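Peptide methionine sulfoxide reductase MSRA (Corynebacterium diphtheriae, PDB 4D7L) reduces the S-epimer of methionine sulfoxide, in proteins or as the free amino acid, back to methionine, and so probably acts in the repair of oxidised proteins. Local coordinates at residues V119-P123 against T124-F128. Sequence-based numbering, arbitrary orientation.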
loop_
_atom_site.group_PDB
_atom_site.type_symbol
_atom_site.label_atom_id
_atom_site.label_comp_id
_atom_site.label_asym_id
_atom_site.label_seq_id
_atom_site.Cartn_x
_atom_site.Cartn_y
_atom_site.Cartn_z
ATOM N N VAL A 119 -4.838 -1.314 5.944
ATOM C CA VAL A 119 -4.483 -1.531 7.340
ATOM C C VAL A 119 -5.668 -1.166 8.232
ATOM O O VAL A 119 -6.046 0.002 8.342
ATOM C CB VAL A 119 -3.265 -0.696 7.738
ATOM C CG1 VAL A 119 -2.865 -0.991 9.187
ATOM C CG2 VAL A 119 -2.118 -0.988 6.802
ATOM N N VAL A 120 -6.266 -2.170 8.841
ATOM C CA VAL A 120 -7.362 -1.930 9.756
ATOM C C VAL A 120 -6.836 -2.010 11.179
ATOM O O VAL A 120 -6.238 -3.009 11.553
ATOM C CB VAL A 120 -8.477 -2.945 9.565
ATOM C CG1 VAL A 120 -9.630 -2.643 10.505
ATOM C CG2 VAL A 120 -8.948 -2.927 8.100
ATOM N N TYR A 121 -7.075 -0.980 11.987
ATOM C CA TYR A 121 -6.426 -0.946 13.298
ATOM C C TYR A 121 -7.364 -0.506 14.409
ATOM O O TYR A 121 -8.375 0.146 14.169
ATOM C CB TYR A 121 -5.191 -0.027 13.256
ATOM C CG TYR A 121 -5.528 1.421 12.959
ATOM C CD1 TYR A 121 -5.727 1.852 11.648
ATOM C CD2 TYR A 121 -5.658 2.353 13.984
ATOM C CE1 TYR A 121 -6.038 3.170 11.364
ATOM C CE2 TYR A 121 -5.980 3.677 13.710
ATOM C CZ TYR A 121 -6.162 4.077 12.400
ATOM O OH TYR A 121 -6.491 5.384 12.132
ATOM N N ASP A 122 -6.999 -0.893 15.630
ATOM C CA ASP A 122 -7.684 -0.487 16.845
ATOM C C ASP A 122 -7.035 0.800 17.340
ATOM O O ASP A 122 -5.898 0.772 17.819
ATOM C CB ASP A 122 -7.567 -1.581 17.919
ATOM C CG ASP A 122 -8.279 -1.215 19.233
ATOM O OD1 ASP A 122 -8.648 -0.030 19.444
ATOM O OD2 ASP A 122 -8.428 -2.123 20.074
ATOM N N PRO A 123 -7.755 1.927 17.242
ATOM C CA PRO A 123 -7.158 3.224 17.578
ATOM C C PRO A 123 -6.879 3.383 19.066
ATOM O O PRO A 123 -6.195 4.326 19.445
ATOM C CB PRO A 123 -8.212 4.238 17.096
ATOM C CG PRO A 123 -9.473 3.495 17.102
ATOM C CD PRO A 123 -9.141 2.062 16.766
ATOM N N THR A 124 -7.365 2.471 19.895
ATOM C CA THR A 124 -7.020 2.532 21.307
ATOM C C THR A 124 -5.688 1.839 21.550
ATOM O O THR A 124 -5.137 1.935 22.638
ATOM C CB THR A 124 -8.086 1.883 22.215
ATOM O OG1 THR A 124 -8.119 0.468 21.974
ATOM C CG2 THR A 124 -9.476 2.480 21.961
ATOM N N GLN A 125 -5.163 1.152 20.537
ATOM C CA GLN A 125 -3.902 0.425 20.691
ATOM C C GLN A 125 -2.763 1.006 19.845
ATOM O O GLN A 125 -1.609 0.989 20.252
ATOM C CB GLN A 125 -4.095 -1.044 20.318
ATOM C CG GLN A 125 -5.089 -1.781 21.182
ATOM C CD GLN A 125 -5.267 -3.207 20.719
ATOM O OE1 GLN A 125 -4.307 -3.974 20.664
ATOM N NE2 GLN A 125 -6.494 -3.563 20.347
ATOM N N VAL A 126 -3.096 1.518 18.671
ATOM C CA VAL A 126 -2.115 2.162 17.802
ATOM C C VAL A 126 -2.818 3.322 17.115
ATOM O O VAL A 126 -3.990 3.202 16.773
ATOM C CB VAL A 126 -1.518 1.164 16.745
ATOM C CG1 VAL A 126 -2.589 0.679 15.736
ATOM C CG2 VAL A 126 -0.369 1.812 15.980
ATOM N N THR A 127 -2.138 4.455 16.931
ATOM C CA THR A 127 -2.819 5.615 16.365
ATOM C C THR A 127 -2.557 5.790 14.862
ATOM O O THR A 127 -1.597 5.250 14.310
ATOM C CB THR A 127 -2.418 6.924 17.065
ATOM O OG1 THR A 127 -1.056 7.230 16.760
ATOM C CG2 THR A 127 -2.593 6.810 18.594
ATOM N N PHE A 128 -3.430 6.553 14.217
ATOM C CA PHE A 128 -3.209 7.001 12.845
ATOM C C PHE A 128 -1.805 7.572 12.658
ATOM O O PHE A 128 -1.074 7.190 11.729
ATOM C CB PHE A 128 -4.245 8.062 12.489
ATOM C CG PHE A 128 -4.121 8.578 11.087
ATOM C CD1 PHE A 128 -4.763 7.933 10.039
ATOM C CD2 PHE A 128 -3.391 9.734 10.814
ATOM C CE1 PHE A 128 -4.659 8.414 8.733
ATOM C CE2 PHE A 128 -3.283 10.232 9.509
ATOM C CZ PHE A 128 -3.911 9.564 8.463
#
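Thr-124 meets Asp-122 two residues back along the chain, giving both its backbone N and its hydroxyl to a single carboxylate oxygen. Its N lies 2.8 Å from Asp-122 OD1 and its OG1 2.6 Å from the same OD1, both donors approaching from one face of the carboxylate, well above its plane. The hydroxyl gets there because OG1 sits between the backbone N and the carbonyl carbon (chi1 67°), which holds it near its own N and lets both reach OD1. The N-H to the side chain of the residue two before it is the bond that defines an Asx turn. Gln-125 turns to the other oxygen: with its chain extended beyond CG, its NE2 is modelled 2.4 Å from Asp-122 OD2, in line for a hydrogen bond but so short that its detail is doubtful, the amide plane standing almost upright on the carboxylate (81°).

A type I beta turn, Asp-122 to Gln-125, overlaps the Asx turn. Gln-125 N closes it on Asp-122 O, coming from above the carbonyl plane, and Val-126 N extends it with a second bond to that oxygen, lying 3.0 Å from Asp-122 O and nearly in line with the C=O bond. This tight reversal leads the chain out of strand 114-121, a central strand of the mixed sheet in the MsrA fold, and into helix 128-137. Val-126 then packs CG1 on Tyr-121 CB at 3.7 Å, the two side chains crossing at about a right angle, while Val-126 O receives a CA-H...O contact from Pro-123 CA. Thr-127 is the N-cap, its OG1 bonded to Glu-130 N. At Phe-128, CB comes within 3.5 Å of Tyr-121 OH, which also lies at the phenyl edge, in the ring plane; this hydroxyl has a weak hydrogen bond to Glu-64.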